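Local coordinates for uncharacterized protein (Corynebacterium glutamicum, PDB 2NSF), which probably catalyses the zinc- and mycothiol-dependent isomerisation of maleylpyruvate, at residues A[21-29]-A[182-190]; A[82-90]-A[134-145]. All coordinates share one frame; numbering follows the deposited sequence.

Interaction 1: residues A[21-29]-A[182-190]; sequences MTTFHDLPL and PEVILRTLA
The guanidinium of Arg187 is sandwiched between CB of Met21 on one face and its own helix turn, Glu183 O and Val184 CA, on the other. At its edge lies Thr22 O: Arg187 NH2 donates to it at 2.8 Å, nearly straight and within the guanidinium plane, while NE adds a weak second bond. Arg187 NH1 forms a salt bridge with Glu183 OE2 at 2.7 Å, so the flat group has a carbonyl and a carboxylate along its rim, which probably limits its rotation. The imidazole of His25 meets Thr188 CG2 obliquely, and the phenyl ring of Phe24 meets Ile185 CG1 in the same way.

At the next residue of the helix, Thr188 OG1 accepts from Phe24 N at 2.8 Å with an N-H...O angle of 168°. That hydroxyl stands anti to its own carbonyl carbon (chi1 -55°) and gives its proton to Val184 O, so it relays from the 3-10 segment 24-26 to the helix backbone. Leu27 CD1 and Val184 CG2 meet tip to tip at 3.9 Å. The N-terminal arm is thus bound to the first turns of helix 183-199; Leu35 of helix 29-49 touches Phe24, Leu27 and Val184, and Trp159 of helix 156-171 packs on Phe24, His25 and Thr188.

Interaction 2: residues A[82-90]-A[134-145]; sequences NLMHWANTG and ETSEDAWSHEVL
Among the aromatic contacts, Val144 lies against one face of the Trp86 indole. Val144 CA stands over the six-membered ring of Trp86, 4.0 Å from its centroid and only 10° off the normal, a CH-pi contact; Val144 CG1 covers the same ring system nearer the shared bond, at 3.9 Å from Trp86 CD2. The indole reaches the strand because its CG is anti to the backbone N. His142 CE1 comes close to Trp86 NE1, the two rings meeting obliquely with planes at 64°. The imidazole also lies against the helix backbone, with Ala87 CA over its face, 4.2 Å from the centroid, and Gly90 CA near NE2. A bond from His142 ND1 to Glu143 O, 3.0 Å long, helps set the tilt of this ring. Met84 makes a Met-aromatic contact with Trp140, its SD 5.3 Å from the centroid of the six-membered ring and oblique to it; the chain bends at chi2 and chi3, placing CE over one face of the indole, 3.9 Å from Trp140 CZ3.

Aliphatic contacts fill in between. Leu83 CD2 packs on Val144 CB and touches Leu145 O, and Ala87 CB sits against Ala139 O at 3.6 Å. The small Ala87 and Ala139 let the backbones come close, their CA atoms 5.1 Å apart.

Polar groups gather where the helix ends: the Asn88 amide lies beside Thr135 and Ser136, while the Thr135 hydroxyl bonds to Ala131 O in helix 114-133.

The last turns of helix 66-89 therefore rest on strand 143-145, running against it at 149°, and on the turn before it. Strand 151-153 pairs with that strand through Val144 and Val152, and Thr157 of helix 156-171 touches both Leu83 and Met84.

Both contacts have a buried centre and an exposed margin, but their chemistry differs. Interaction 1, nearer the middle of the chain, buries Phe24, Ile185 and Thr188, with Met21 and Thr22 exposed, and binds the N-terminal arm to helix 183-199, in the C-terminal family region, through backbone-directed hydrogen bonds. Interaction 2, farther out and within the N-terminal family region, buries Leu83, Met84, Ala87, Ala139 and Val144, with Leu145 exposed, and relies mainly on aromatic and aliphatic packing. Helix 156-171, which carries the zinc ligands Glu164 and His168, borders both. Segments 21-29 and 134-145 meet by packing where Leu29 CD2 lies 3.8 Å from Trp140 CD2.

Interaction 1: residues A[21-29]-A[182-190]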
# COMPACT_ATOMS: atom_id res chain seq x y z
N MET A 21 -0.36 15.65 15.09
CA MET A 21 -0.86 14.89 13.91
C MET A 21 -0.55 13.41 14.01
O MET A 21 0.58 12.91 13.85
CB MET A 21 -0.39 15.42 12.58
CG MET A 21 0.04 16.86 12.56
SD MET A 21 1.81 16.88 12.87
CE MET A 21 2.47 16.50 11.21
N THR A 22 -1.66 12.76 14.22
CA THR A 22 -1.73 11.39 14.44
C THR A 22 -1.58 10.49 13.21
O THR A 22 -1.69 10.91 12.05
CB THR A 22 -3.01 11.18 15.36
OG1 THR A 22 -3.58 9.91 15.17
CG2 THR A 22 -4.03 12.33 15.14
N THR A 23 -1.18 9.26 13.52
CA THR A 23 -0.95 8.27 12.50
C THR A 23 -2.15 7.37 12.42
O THR A 23 -3.00 7.35 13.31
CB THR A 23 0.27 7.39 12.82
OG1 THR A 23 -0.06 6.49 13.89
CG2 THR A 23 1.46 8.24 13.22
N PHE A 24 -2.19 6.61 11.34
CA PHE A 24 -3.26 5.67 11.10
C PHE A 24 -3.41 4.74 12.29
O PHE A 24 -4.52 4.41 12.72
CB PHE A 24 -2.91 4.85 9.86
CG PHE A 24 -3.99 3.93 9.41
CD1 PHE A 24 -4.96 4.35 8.52
CD2 PHE A 24 -4.05 2.62 9.89
CE1 PHE A 24 -5.98 3.49 8.09
CE2 PHE A 24 -5.05 1.75 9.48
CZ PHE A 24 -6.02 2.18 8.58
N HIS A 25 -2.28 4.31 12.84
CA HIS A 25 -2.26 3.38 13.96
C HIS A 25 -2.92 3.87 15.25
O HIS A 25 -3.45 3.06 16.01
CB HIS A 25 -0.82 2.96 14.24
CG HIS A 25 -0.09 2.49 13.02
ND1 HIS A 25 -0.54 1.44 12.23
CD2 HIS A 25 1.05 2.93 12.43
CE1 HIS A 25 0.29 1.27 11.22
NE2 HIS A 25 1.26 2.16 11.31
N ASP A 26 -2.91 5.18 15.49
CA ASP A 26 -3.51 5.75 16.70
C ASP A 26 -5.02 5.89 16.57
O ASP A 26 -5.71 6.15 17.56
CB ASP A 26 -2.93 7.14 16.99
CG ASP A 26 -1.42 7.15 17.05
OD1 ASP A 26 -0.84 6.34 17.80
OD2 ASP A 26 -0.81 7.98 16.34
N LEU A 27 -5.53 5.75 15.36
CA LEU A 27 -6.96 5.88 15.12
C LEU A 27 -7.76 4.72 15.70
O LEU A 27 -7.25 3.61 15.82
CB LEU A 27 -7.25 5.97 13.62
CG LEU A 27 -6.61 7.12 12.84
CD1 LEU A 27 -6.93 6.97 11.36
CD2 LEU A 27 -7.14 8.45 13.37
N PRO A 28 -9.02 4.98 16.08
CA PRO A 28 -9.86 3.91 16.63
C PRO A 28 -10.09 2.89 15.52
O PRO A 28 -10.11 3.25 14.34
CB PRO A 28 -11.14 4.64 17.01
CG PRO A 28 -10.66 6.01 17.36
CD PRO A 28 -9.67 6.29 16.25
N LEU A 29 -10.26 1.63 15.89
CA LEU A 29 -10.48 0.57 14.90
C LEU A 29 -11.54 0.90 13.86
O LEU A 29 -11.33 0.69 12.67
CB LEU A 29 -10.85 -0.73 15.62
CG LEU A 29 -9.72 -1.76 15.80
CD1 LEU A 29 -10.06 -2.72 16.92
CD2 LEU A 29 -9.52 -2.50 14.49
N PRO A 182 -6.24 10.43 1.85
CA PRO A 182 -6.40 11.13 3.13
C PRO A 182 -5.04 11.39 3.77
O PRO A 182 -4.16 10.53 3.79
CB PRO A 182 -7.24 10.16 3.95
CG PRO A 182 -8.14 9.57 2.90
CD PRO A 182 -7.17 9.30 1.76
N GLU A 183 -4.87 12.60 4.30
CA GLU A 183 -3.62 12.99 4.92
C GLU A 183 -3.10 12.03 5.99
O GLU A 183 -1.90 11.79 6.07
CB GLU A 183 -3.77 14.40 5.49
CG GLU A 183 -2.49 15.01 6.01
CD GLU A 183 -2.68 16.45 6.42
OE1 GLU A 183 -3.09 17.25 5.56
OE2 GLU A 183 -2.42 16.78 7.60
N VAL A 184 -3.99 11.50 6.82
CA VAL A 184 -3.54 10.59 7.87
C VAL A 184 -2.83 9.38 7.26
O VAL A 184 -1.87 8.86 7.83
CB VAL A 184 -4.72 10.12 8.77
CG1 VAL A 184 -5.68 9.24 7.98
CG2 VAL A 184 -4.18 9.39 9.99
N ILE A 185 -3.28 8.95 6.09
CA ILE A 185 -2.64 7.83 5.41
C ILE A 185 -1.31 8.26 4.80
O ILE A 185 -0.32 7.54 4.88
CB ILE A 185 -3.57 7.23 4.34
CG1 ILE A 185 -4.71 6.48 5.03
CG2 ILE A 185 -2.78 6.29 3.42
CD1 ILE A 185 -5.78 5.97 4.09
N LEU A 186 -1.28 9.45 4.20
CA LEU A 186 -0.04 9.96 3.61
C LEU A 186 1.03 10.17 4.69
O LEU A 186 2.20 9.83 4.48
CB LEU A 186 -0.30 11.28 2.88
CG LEU A 186 -1.11 11.21 1.58
CD1 LEU A 186 -1.28 12.62 1.02
CD2 LEU A 186 -0.38 10.32 0.57
N ARG A 187 0.64 10.74 5.83
CA ARG A 187 1.59 10.98 6.91
C ARG A 187 2.16 9.66 7.42
O ARG A 187 3.36 9.57 7.70
CB ARG A 187 0.93 11.72 8.07
CG ARG A 187 0.60 13.18 7.79
CD ARG A 187 0.31 13.93 9.10
NE ARG A 187 -0.73 13.27 9.88
CZ ARG A 187 -2.02 13.59 9.85
NH1 ARG A 187 -2.45 14.58 9.08
NH2 ARG A 187 -2.89 12.91 10.59
N THR A 188 1.31 8.66 7.54
CA THR A 188 1.75 7.36 8.03
C THR A 188 2.69 6.70 7.01
O THR A 188 3.66 6.05 7.39
CB THR A 188 0.55 6.43 8.33
OG1 THR A 188 -0.33 7.09 9.25
CG2 THR A 188 1.03 5.13 8.97
N LEU A 189 2.41 6.89 5.72
CA LEU A 189 3.26 6.33 4.67
C LEU A 189 4.63 7.00 4.65
O LEU A 189 5.66 6.34 4.49
CB LEU A 189 2.61 6.50 3.29
CG LEU A 189 1.47 5.57 2.89
CD1 LEU A 189 0.88 6.02 1.55
CD2 LEU A 189 2.00 4.14 2.80
N ALA A 190 4.66 8.32 4.80
CA ALA A 190 5.93 9.04 4.79
C ALA A 190 6.83 8.52 5.91
O ALA A 190 8.02 8.29 5.71
CB ALA A 190 5.69 10.53 4.96

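Interaction 2: residues A[82-90]-A[134-145]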
# COMPACT_ATOMS: atom_id res chain seq x y z
N ASN A 82 -6.24 -14.56 5.27
CA ASN A 82 -5.51 -15.61 5.97
C ASN A 82 -5.08 -15.14 7.35
O ASN A 82 -5.23 -15.87 8.34
CB ASN A 82 -4.29 -16.07 5.17
CG ASN A 82 -4.66 -16.87 3.94
OD1 ASN A 82 -5.74 -17.47 3.88
ND2 ASN A 82 -3.77 -16.90 2.95
N LEU A 83 -4.54 -13.93 7.42
CA LEU A 83 -4.10 -13.39 8.70
C LEU A 83 -5.27 -13.22 9.65
O LEU A 83 -5.13 -13.44 10.86
CB LEU A 83 -3.38 -12.05 8.50
CG LEU A 83 -2.08 -12.07 7.68
CD1 LEU A 83 -1.44 -10.69 7.70
CD2 LEU A 83 -1.12 -13.11 8.26
N MET A 84 -6.43 -12.82 9.13
CA MET A 84 -7.59 -12.66 9.99
C MET A 84 -8.10 -14.01 10.48
O MET A 84 -8.61 -14.11 11.60
CB MET A 84 -8.71 -11.91 9.26
CG MET A 84 -8.37 -10.45 8.92
SD MET A 84 -7.54 -9.56 10.26
CE MET A 84 -8.71 -9.72 11.59
N HIS A 85 -7.95 -15.05 9.66
CA HIS A 85 -8.37 -16.39 10.07
C HIS A 85 -7.44 -16.87 11.17
O HIS A 85 -7.86 -17.45 12.16
CB HIS A 85 -8.33 -17.36 8.88
CG HIS A 85 -8.67 -18.77 9.25
ND1 HIS A 85 -7.72 -19.70 9.61
CD2 HIS A 85 -9.86 -19.40 9.35
CE1 HIS A 85 -8.30 -20.84 9.91
NE2 HIS A 85 -9.61 -20.69 9.76
N TRP A 86 -6.15 -16.61 10.98
CA TRP A 86 -5.12 -16.96 11.95
C TRP A 86 -5.47 -16.27 13.27
O TRP A 86 -5.44 -16.89 14.34
CB TRP A 86 -3.77 -16.47 11.42
CG TRP A 86 -2.56 -16.65 12.31
CD1 TRP A 86 -2.54 -17.05 13.62
CD2 TRP A 86 -1.20 -16.37 11.96
NE1 TRP A 86 -1.25 -17.05 14.09
CE2 TRP A 86 -0.41 -16.63 13.09
CE3 TRP A 86 -0.57 -15.93 10.78
CZ2 TRP A 86 0.98 -16.47 13.09
CZ3 TRP A 86 0.80 -15.77 10.78
CH2 TRP A 86 1.57 -16.04 11.93
N ALA A 87 -5.83 -15.00 13.17
CA ALA A 87 -6.18 -14.21 14.34
C ALA A 87 -7.41 -14.72 15.09
O ALA A 87 -7.40 -14.81 16.31
CB ALA A 87 -6.39 -12.76 13.94
N ASN A 88 -8.46 -15.05 14.34
CA ASN A 88 -9.70 -15.53 14.95
C ASN A 88 -9.69 -16.98 15.42
O ASN A 88 -10.46 -17.34 16.31
CB ASN A 88 -10.88 -15.31 14.00
CG ASN A 88 -11.23 -13.85 13.82
OD1 ASN A 88 -10.84 -13.22 12.84
ND2 ASN A 88 -11.97 -13.30 14.78
N THR A 89 -8.84 -17.81 14.83
CA THR A 89 -8.79 -19.22 15.22
C THR A 89 -7.56 -19.55 16.05
O THR A 89 -7.52 -20.58 16.73
CB THR A 89 -8.78 -20.14 13.98
OG1 THR A 89 -7.51 -20.03 13.31
CG2 THR A 89 -9.89 -19.75 13.01
N GLY A 90 -6.56 -18.68 15.98
CA GLY A 90 -5.33 -18.91 16.72
C GLY A 90 -4.42 -19.88 15.98
O GLY A 90 -3.35 -20.24 16.46
N GLU A 134 -16.61 -9.95 11.20
CA GLU A 134 -16.83 -11.05 12.14
C GLU A 134 -15.67 -11.30 13.10
O GLU A 134 -15.69 -12.26 13.87
CB GLU A 134 -17.15 -12.33 11.37
CG GLU A 134 -18.27 -12.16 10.35
CD GLU A 134 -18.73 -13.47 9.74
OE1 GLU A 134 -17.90 -14.38 9.57
OE2 GLU A 134 -19.93 -13.59 9.42
N THR A 135 -14.67 -10.43 13.07
CA THR A 135 -13.51 -10.56 13.94
C THR A 135 -13.85 -10.15 15.37
O THR A 135 -14.45 -9.09 15.60
CB THR A 135 -12.33 -9.71 13.43
OG1 THR A 135 -11.87 -10.23 12.18
CG2 THR A 135 -11.17 -9.71 14.43
N SER A 136 -13.47 -10.99 16.33
CA SER A 136 -13.75 -10.71 17.74
C SER A 136 -12.81 -9.65 18.29
O SER A 136 -11.73 -9.40 17.74
CB SER A 136 -13.61 -11.99 18.57
OG SER A 136 -12.28 -12.47 18.55
N GLU A 137 -13.22 -9.02 19.38
CA GLU A 137 -12.43 -7.98 20.03
C GLU A 137 -11.01 -8.45 20.33
O GLU A 137 -10.04 -7.76 19.99
CB GLU A 137 -13.12 -7.53 21.32
CG GLU A 137 -12.31 -6.55 22.15
CD GLU A 137 -13.06 -5.28 22.46
OE1 GLU A 137 -13.54 -4.63 21.50
OE2 GLU A 137 -13.17 -4.92 23.65
N ASP A 138 -10.88 -9.61 20.96
CA ASP A 138 -9.55 -10.13 21.30
C ASP A 138 -8.72 -10.44 20.07
O ASP A 138 -7.51 -10.21 20.05
CB ASP A 138 -9.67 -11.40 22.16
CG ASP A 138 -10.40 -11.16 23.47
OD1 ASP A 138 -10.47 -9.99 23.92
OD2 ASP A 138 -10.91 -12.14 24.05
N ALA A 139 -9.35 -10.98 19.03
CA ALA A 139 -8.65 -11.34 17.81
C ALA A 139 -7.95 -10.16 17.14
O ALA A 139 -6.91 -10.34 16.50
CB ALA A 139 -9.62 -12.00 16.82
N TRP A 140 -8.51 -8.97 17.28
CA TRP A 140 -7.91 -7.79 16.67
C TRP A 140 -6.47 -7.54 17.15
O TRP A 140 -5.67 -6.95 16.43
CB TRP A 140 -8.77 -6.54 16.93
CG TRP A 140 -9.95 -6.42 16.00
CD1 TRP A 140 -11.27 -6.46 16.36
CD2 TRP A 140 -9.92 -6.23 14.58
NE1 TRP A 140 -12.06 -6.29 15.24
CE2 TRP A 140 -11.26 -6.15 14.14
CE3 TRP A 140 -8.88 -6.12 13.64
CZ2 TRP A 140 -11.59 -5.97 12.79
CZ3 TRP A 140 -9.22 -5.93 12.30
CH2 TRP A 140 -10.56 -5.86 11.89
N SER A 141 -6.14 -8.00 18.35
CA SER A 141 -4.80 -7.80 18.89
C SER A 141 -3.91 -9.05 18.81
O SER A 141 -2.77 -9.04 19.28
CB SER A 141 -4.87 -7.30 20.33
OG SER A 141 -5.51 -8.25 21.16
N HIS A 142 -4.44 -10.12 18.22
CA HIS A 142 -3.68 -11.36 18.08
C HIS A 142 -2.47 -11.11 17.18
O HIS A 142 -2.59 -10.48 16.13
CB HIS A 142 -4.59 -12.44 17.48
CG HIS A 142 -4.01 -13.82 17.55
ND1 HIS A 142 -2.90 -14.20 16.84
CD2 HIS A 142 -4.39 -14.91 18.27
CE1 HIS A 142 -2.61 -15.47 17.10
NE2 HIS A 142 -3.50 -15.92 17.97
N GLU A 143 -1.31 -11.61 17.59
CA GLU A 143 -0.10 -11.41 16.80
C GLU A 143 -0.03 -12.30 15.57
O GLU A 143 -0.27 -13.51 15.65
CB GLU A 143 1.16 -11.65 17.64
CG GLU A 143 1.31 -10.73 18.83
CD GLU A 143 2.74 -10.65 19.31
OE1 GLU A 143 3.43 -11.70 19.28
OE2 GLU A 143 3.18 -9.56 19.73
N VAL A 144 0.31 -11.69 14.44
CA VAL A 144 0.43 -12.41 13.18
C VAL A 144 1.69 -11.91 12.50
O VAL A 144 2.30 -10.93 12.94
CB VAL A 144 -0.80 -12.15 12.28
CG1 VAL A 144 -2.05 -12.70 12.94
CG2 VAL A 144 -0.95 -10.65 12.01
N LEU A 145 2.09 -12.58 11.42
CA LEU A 145 3.29 -12.20 10.71
C LEU A 145 2.96 -11.69 9.31
O LEU A 145 2.14 -12.29 8.61
CB LEU A 145 4.24 -13.40 10.61
CG LEU A 145 5.72 -13.11 10.36
CD1 LEU A 145 6.31 -12.41 11.58
CD2 LEU A 145 6.46 -14.41 10.10